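Local coordinates for RagB/SusD family nutrient uptake outer membrane protein (Bacteroides thetaiotaomicron, PDB 7KV2) that probably binds beta-glucans at the cell surface as an outer-membrane member of the SusD family, serving nutrient uptake by a gut bacterium, at residues A[140-145]-A[201-206]; A[415-420]-A[444-449]. One frame throughout, in Å; residues are numbered along the deposited sequence.

Contact 1. Residues A[140-145]-A[201-206]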
loop_
_atom_site.group_PDB
_atom_site.type_symbol
_atom_site.label_atom_id
_atom_site.label_comp_id
_atom_site.label_asym_id
_atom_site.label_seq_id
_atom_site.Cartn_x
_atom_site.Cartn_y
_atom_site.Cartn_z
ATOM N N ARG A 140 8.022 27.272 -8.600
ATOM C CA ARG A 140 9.254 26.466 -8.440
ATOM C C ARG A 140 9.101 25.636 -7.163
ATOM O O ARG A 140 9.254 24.399 -7.249
ATOM C CB ARG A 140 10.500 27.362 -8.400
ATOM C CG ARG A 140 11.807 26.627 -8.132
ATOM C CD ARG A 140 12.932 27.631 -7.928
ATOM N NE ARG A 140 13.023 28.400 -9.162
ATOM C CZ ARG A 140 13.653 28.006 -10.261
ATOM N NH1 ARG A 140 14.338 26.870 -10.277
ATOM N NH2 ARG A 140 13.616 28.775 -11.336
ATOM N N ALA A 141 8.815 26.296 -6.041
ATOM C CA ALA A 141 8.752 25.692 -4.686
ATOM C C ALA A 141 7.663 24.595 -4.661
ATOM O O ALA A 141 7.909 23.537 -4.061
ATOM C CB ALA A 141 8.491 26.771 -3.666
ATOM N N TYR A 142 6.519 24.846 -5.307
ATOM C CA TYR A 142 5.386 23.893 -5.383
ATOM C C TYR A 142 5.804 22.671 -6.211
ATOM O O TYR A 142 5.499 21.557 -5.775
ATOM C CB TYR A 142 4.125 24.537 -5.955
ATOM C CG TYR A 142 2.923 23.620 -6.037
ATOM C CD1 TYR A 142 2.496 22.867 -4.944
ATOM C CD2 TYR A 142 2.201 23.509 -7.215
ATOM C CE1 TYR A 142 1.385 22.033 -5.034
ATOM C CE2 TYR A 142 1.082 22.692 -7.315
ATOM C CZ TYR A 142 0.671 21.949 -6.218
ATOM O OH TYR A 142 -0.430 21.145 -6.352
ATOM N N TYR A 143 6.422 22.856 -7.376
ATOM C CA TYR A 143 6.898 21.740 -8.235
ATOM C C TYR A 143 7.909 20.905 -7.452
ATOM O O TYR A 143 7.888 19.662 -7.527
ATOM C CB TYR A 143 7.505 22.253 -9.546
ATOM C CG TYR A 143 6.585 23.097 -10.392
ATOM C CD1 TYR A 143 5.202 22.974 -10.300
ATOM C CD2 TYR A 143 7.082 24.025 -11.299
ATOM C CE1 TYR A 143 4.343 23.757 -11.054
ATOM C CE2 TYR A 143 6.234 24.798 -12.080
ATOM C CZ TYR A 143 4.863 24.689 -11.937
ATOM O OH TYR A 143 3.987 25.418 -12.689
ATOM N N GLU A 144 8.820 21.590 -6.769
ATOM C CA GLU A 144 9.872 20.992 -5.925
ATOM C C GLU A 144 9.219 20.200 -4.788
ATOM O O GLU A 144 9.667 19.080 -4.510
ATOM C CB GLU A 144 10.731 22.078 -5.269
ATOM C CG GLU A 144 11.774 22.688 -6.202
ATOM C CD GLU A 144 12.655 23.780 -5.578
ATOM O OE1 GLU A 144 12.312 24.289 -4.473
ATOM O OE2 GLU A 144 13.685 24.114 -6.195
ATOM N N ALA A 145 8.254 20.787 -4.098
ATOM C CA ALA A 145 7.550 20.104 -2.981
ATOM C C ALA A 145 6.954 18.783 -3.495
ATOM O O ALA A 145 7.126 17.773 -2.815
ATOM C CB ALA A 145 6.510 20.998 -2.373
ATOM N N ASN A 201 6.579 25.118 2.799
ATOM C CA ASN A 201 5.288 25.695 3.253
ATOM C C ASN A 201 4.415 26.102 2.054
ATOM O O ASN A 201 3.828 27.225 2.066
ATOM C CB ASN A 201 5.530 26.882 4.188
ATOM C CG ASN A 201 4.272 27.285 4.906
ATOM O OD1 ASN A 201 3.393 26.456 5.134
ATOM N ND2 ASN A 201 4.173 28.554 5.254
ATOM N N VAL A 202 4.292 25.233 1.055
ATOM C CA VAL A 202 3.550 25.508 -0.211
ATOM C C VAL A 202 2.457 24.451 -0.454
ATOM O O VAL A 202 1.641 24.650 -1.336
ATOM C CB VAL A 202 4.538 25.576 -1.388
ATOM C CG1 VAL A 202 5.326 24.282 -1.581
ATOM C CG2 VAL A 202 3.845 26.001 -2.667
ATOM N N LEU A 203 2.459 23.329 0.259
ATOM C CA LEU A 203 1.483 22.241 -0.022
ATOM C C LEU A 203 0.185 22.527 0.716
ATOM O O LEU A 203 0.182 22.857 1.891
ATOM C CB LEU A 203 2.080 20.921 0.454
ATOM C CG LEU A 203 3.231 20.401 -0.391
ATOM C CD1 LEU A 203 3.841 19.142 0.197
ATOM C CD2 LEU A 203 2.818 20.172 -1.836
ATOM N N PRO A 204 -0.982 22.304 0.093
ATOM C CA PRO A 204 -2.231 22.419 0.839
ATOM C C PRO A 204 -2.399 21.236 1.806
ATOM O O PRO A 204 -1.813 20.160 1.549
ATOM C CB PRO A 204 -3.258 22.467 -0.280
ATOM C CG PRO A 204 -2.635 21.605 -1.385
ATOM C CD PRO A 204 -1.149 21.874 -1.299
ATOM N N MET A 205 -3.214 21.429 2.840
ATOM C CA MET A 205 -3.553 20.361 3.818
ATOM C C MET A 205 -4.392 19.281 3.115
ATOM O O MET A 205 -4.145 18.080 3.373
ATOM C CB MET A 205 -4.289 20.940 5.028
ATOM C CG MET A 205 -4.579 19.933 6.118
ATOM S SD MET A 205 -3.147 19.079 6.774
ATOM C CE MET A 205 -2.657 20.136 8.129
ATOM N N ARG A 206 -5.304 19.684 2.228
ATOM C CA ARG A 206 -6.180 18.755 1.457
ATOM C C ARG A 206 -6.346 19.308 0.046
ATOM O O ARG A 206 -6.480 20.528 -0.110
ATOM C CB ARG A 206 -7.545 18.602 2.125
ATOM C CG ARG A 206 -8.397 17.465 1.594
ATOM C CD ARG A 206 -9.742 17.256 2.263
ATOM N NE ARG A 206 -10.390 16.243 1.439
ATOM C CZ ARG A 206 -10.568 14.975 1.767
ATOM N NH1 ARG A 206 -10.404 14.550 3.015
ATOM N NH2 ARG A 206 -11.054 14.162 0.840
#
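Val202 is the bump of this contact, and the hollow it fills lies on the helix between Ala141, Tyr142 and Ala145. Its two methyls divide the work. Val202 CG1 is set between the backbone N and the carbonyl carbon (chi1 60°), which turns it toward Ala145 and the Ala141 carbonyl: Val202 CG1 rests 3.6 Å from Ala145 CB and 3.7 Å from Ala141 O, the oxygen that also receives Ala145 N within the helix. Val202 CG2 lies 3.6 Å from Tyr142 CB and nearly as near to Tyr142 CA, one residue along the helix.

Leu203 supplies a second bump. Its CB leaves the loop across the line of approach, yet the isobutyl end swings in until Leu203 CD2 lies 3.8 Å from Ala145 CB. The same methyl, Leu203 CD2, meets the Tyr142 ring at its edge, near the ring plane, 4.0 Å from Tyr142 CE1. The single methyl of Ala145 is therefore a small peg received between Val202 CG1 and the Leu203 branch. Tyr142, with CG anti to its own nitrogen (chi1 -179°), sends its ring out across both aliphatic side chains at about a right angle. No hydrogen bond spans the two segments; the fit is almost wholly apolar, though Ala141 O lies beside Val202 CG1.

The setting is a helical bundle. Asn201, with positive phi, turns the chain out of helix 183-200, and the loop that follows passes over an early part of helix 137-162. Ala145 also touches Leu200, while Leu203 packs on Val197 of helix 183-200 and Val220 of helix 217-231. The Pro204 backbone is hydrogen-bonded to Leu217, at the start of helix 217-231, so this loop is clasped among three helices.

Contact 2. Residues A[415-420]-A[444-449]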
loop_
_atom_site.group_PDB
_atom_site.type_symbol
_atom_site.label_atom_id
_atom_site.label_comp_id
_atom_site.label_asym_id
_atom_site.label_seq_id
_atom_site.Cartn_x
_atom_site.Cartn_y
_atom_site.Cartn_z
ATOM N N LEU A 415 2.125 7.016 19.429
ATOM C CA LEU A 415 3.200 8.005 19.723
ATOM C C LEU A 415 2.987 8.576 21.140
ATOM O O LEU A 415 3.990 8.675 21.888
ATOM C CB LEU A 415 3.227 9.095 18.645
ATOM C CG LEU A 415 3.737 8.621 17.288
ATOM C CD1 LEU A 415 3.544 9.671 16.203
ATOM C CD2 LEU A 415 5.182 8.205 17.382
ATOM N N ILE A 416 1.753 8.891 21.508
ATOM C CA ILE A 416 1.414 9.374 22.883
ATOM C C ILE A 416 1.823 8.275 23.871
ATOM O O ILE A 416 2.575 8.566 24.842
ATOM C CB ILE A 416 -0.063 9.790 23.033
ATOM C CG1 ILE A 416 -0.415 10.983 22.137
ATOM C CG2 ILE A 416 -0.420 10.060 24.499
ATOM C CD1 ILE A 416 -1.887 11.137 21.888
ATOM N N THR A 417 1.414 7.033 23.612
ATOM C CA THR A 417 1.691 5.919 24.535
ATOM C C THR A 417 3.196 5.701 24.649
ATOM O O THR A 417 3.616 5.228 25.717
ATOM C CB THR A 417 0.934 4.661 24.131
ATOM O OG1 THR A 417 -0.429 4.993 24.384
ATOM C CG2 THR A 417 1.368 3.447 24.923
ATOM N N ARG A 418 3.976 6.001 23.613
ATOM C CA ARG A 418 5.447 5.780 23.612
ATOM C C ARG A 418 6.149 6.980 24.280
ATOM O O ARG A 418 7.377 7.006 24.250
ATOM C CB ARG A 418 6.023 5.598 22.205
ATOM C CG ARG A 418 5.649 4.291 21.529
ATOM C CD ARG A 418 6.426 4.051 20.248
ATOM N NE ARG A 418 6.006 2.802 19.638
ATOM C CZ ARG A 418 6.372 1.589 20.017
ATOM N NH1 ARG A 418 7.196 1.396 21.039
ATOM N NH2 ARG A 418 5.886 0.548 19.375
ATOM N N GLY A 419 5.402 7.930 24.838
ATOM C CA GLY A 419 5.956 9.071 25.587
ATOM C C GLY A 419 6.382 10.211 24.680
ATOM O O GLY A 419 7.208 11.006 25.112
ATOM N N ALA A 420 5.802 10.354 23.480
ATOM C CA ALA A 420 6.175 11.433 22.532
ATOM C C ALA A 420 5.549 12.756 22.969
ATOM O O ALA A 420 6.012 13.797 22.480
ATOM C CB ALA A 420 5.772 11.103 21.115
ATOM N N PRO A 444 -5.342 2.199 25.850
ATOM C CA PRO A 444 -4.305 2.424 24.847
ATOM C C PRO A 444 -2.940 1.855 25.251
ATOM O O PRO A 444 -1.957 2.575 25.166
ATOM C CB PRO A 444 -4.287 3.952 24.749
ATOM C CG PRO A 444 -4.545 4.387 26.189
ATOM C CD PRO A 444 -5.571 3.390 26.687
ATOM N N THR A 445 -2.871 0.558 25.525
ATOM C CA THR A 445 -1.580 -0.185 25.573
ATOM C C THR A 445 -1.013 -0.288 24.155
ATOM O O THR A 445 -1.810 -0.233 23.194
ATOM C CB THR A 445 -1.722 -1.570 26.200
ATOM O OG1 THR A 445 -2.511 -2.389 25.337
ATOM C CG2 THR A 445 -2.344 -1.525 27.583
ATOM N N LEU A 446 0.299 -0.452 24.034
ATOM C CA LEU A 446 0.977 -0.700 22.740
ATOM C C LEU A 446 0.364 -1.942 22.111
ATOM O O LEU A 446 0.049 -1.878 20.889
ATOM C CB LEU A 446 2.481 -0.899 22.927
ATOM C CG LEU A 446 3.306 0.354 23.178
ATOM C CD1 LEU A 446 4.788 0.015 23.087
ATOM C CD2 LEU A 446 2.973 1.471 22.197
ATOM N N ASP A 447 0.188 -3.024 22.874
ATOM C CA ASP A 447 -0.367 -4.277 22.282
ATOM C C ASP A 447 -1.765 -4.004 21.714
ATOM O O ASP A 447 -2.067 -4.492 20.609
ATOM C CB ASP A 447 -0.389 -5.438 23.276
ATOM C CG ASP A 447 1.012 -5.974 23.528
ATOM O OD1 ASP A 447 1.945 -5.522 22.851
ATOM O OD2 ASP A 447 1.158 -6.783 24.417
ATOM N N ASN A 448 -2.598 -3.289 22.452
ATOM C CA ASN A 448 -3.982 -2.981 22.009
ATOM C C ASN A 448 -3.937 -2.129 20.722
ATOM O O ASN A 448 -4.771 -2.354 19.859
ATOM C CB ASN A 448 -4.827 -2.310 23.084
ATOM C CG ASN A 448 -5.388 -3.299 24.082
ATOM O OD1 ASN A 448 -5.163 -4.498 23.954
ATOM N ND2 ASN A 448 -6.107 -2.808 25.080
ATOM N N ILE A 449 -3.061 -1.135 20.644
ATOM C CA ILE A 449 -2.999 -0.209 19.478
ATOM C C ILE A 449 -2.500 -0.995 18.256
ATOM O O ILE A 449 -3.114 -0.880 17.175
ATOM C CB ILE A 449 -2.171 1.037 19.791
ATOM C CG1 ILE A 449 -2.796 1.814 20.945
ATOM C CG2 ILE A 449 -2.016 1.904 18.549
ATOM C CD1 ILE A 449 -1.888 2.861 21.537
#
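Thr417 and Leu446 bring the two backbones nearest, their CA atoms 6.9 Å apart, where one helix stops and another starts. Residues 415-417 finish helix 405-417 in a Schellman motif: Ala420 N bonds to Leu415 O and Gly419 N to Ile416 O, with Gly419 taking the positive phi (84°) of the C-prime position. On the other segment, Thr445 is the N-cap of helix 446-456, its OG1 accepting from Asn448 N at 3.0 Å.

Thr417 faces the incoming chain with both its branches. Thr417 OG1 sits 3.0 Å from Pro444 O, with Ala413 O, one turn back in its own helix, as a second acceptor for its one proton. Thr417 CG2, anti to the backbone N, lies 3.4 Å from the same Pro444 oxygen and 3.7 Å from Leu446 CD2. Beyond the hydroxyl, Ile449 CD1 closes in from the first turn of the second helix.

Arg418 reaches out with its chain extended from CG to NE (chi3 -179°), which brings the guanidinium across the end of Leu446, the two side chains crossing at about a right angle. The two Leu446 methyls lie over one face of that group: CD2 is 4.0 Å above the plane, over its centre, and CD1 is 3.4 Å from Arg418 NH1. The charge itself is paired at NE with Glu414. With an alanine in place of Arg418, Glu414 would probably lose its salt-bridge partner and the Leu446 methyls the flat group that covers them.

Taken together, this is a helix C-terminus closed by a Schellman turn meeting a helix N-terminus closed by a threonine N-cap. Helix 425-435 touches Thr417 and Pro444 through Ala425; both ends belong to the helical, tetratricopeptide-repeat-related architecture of the SusD family.

How the contacts relate
Both contacts lie near the surface, each centred about 23 Å from the middle of the chain, and bury similar areas, yet they share no helix. Their centres stand 32 Å apart, with about 15 Å between nearest atoms. Contact 1 sets a loop against the side of a helix and is almost wholly apolar, without a hydrogen bond; contact 2 sets one helix end against another and mixes methyls with a hydroxyl, a carbonyl and a guanidinium. A sodium ion offers an indirect comparison: Met205 O, in the loop of contact 1, is hydrogen-bonded to the Tyr253 hydroxyl, while the helix ending in contact 2 begins at Tyr405, and both tyrosines belong to the metal site.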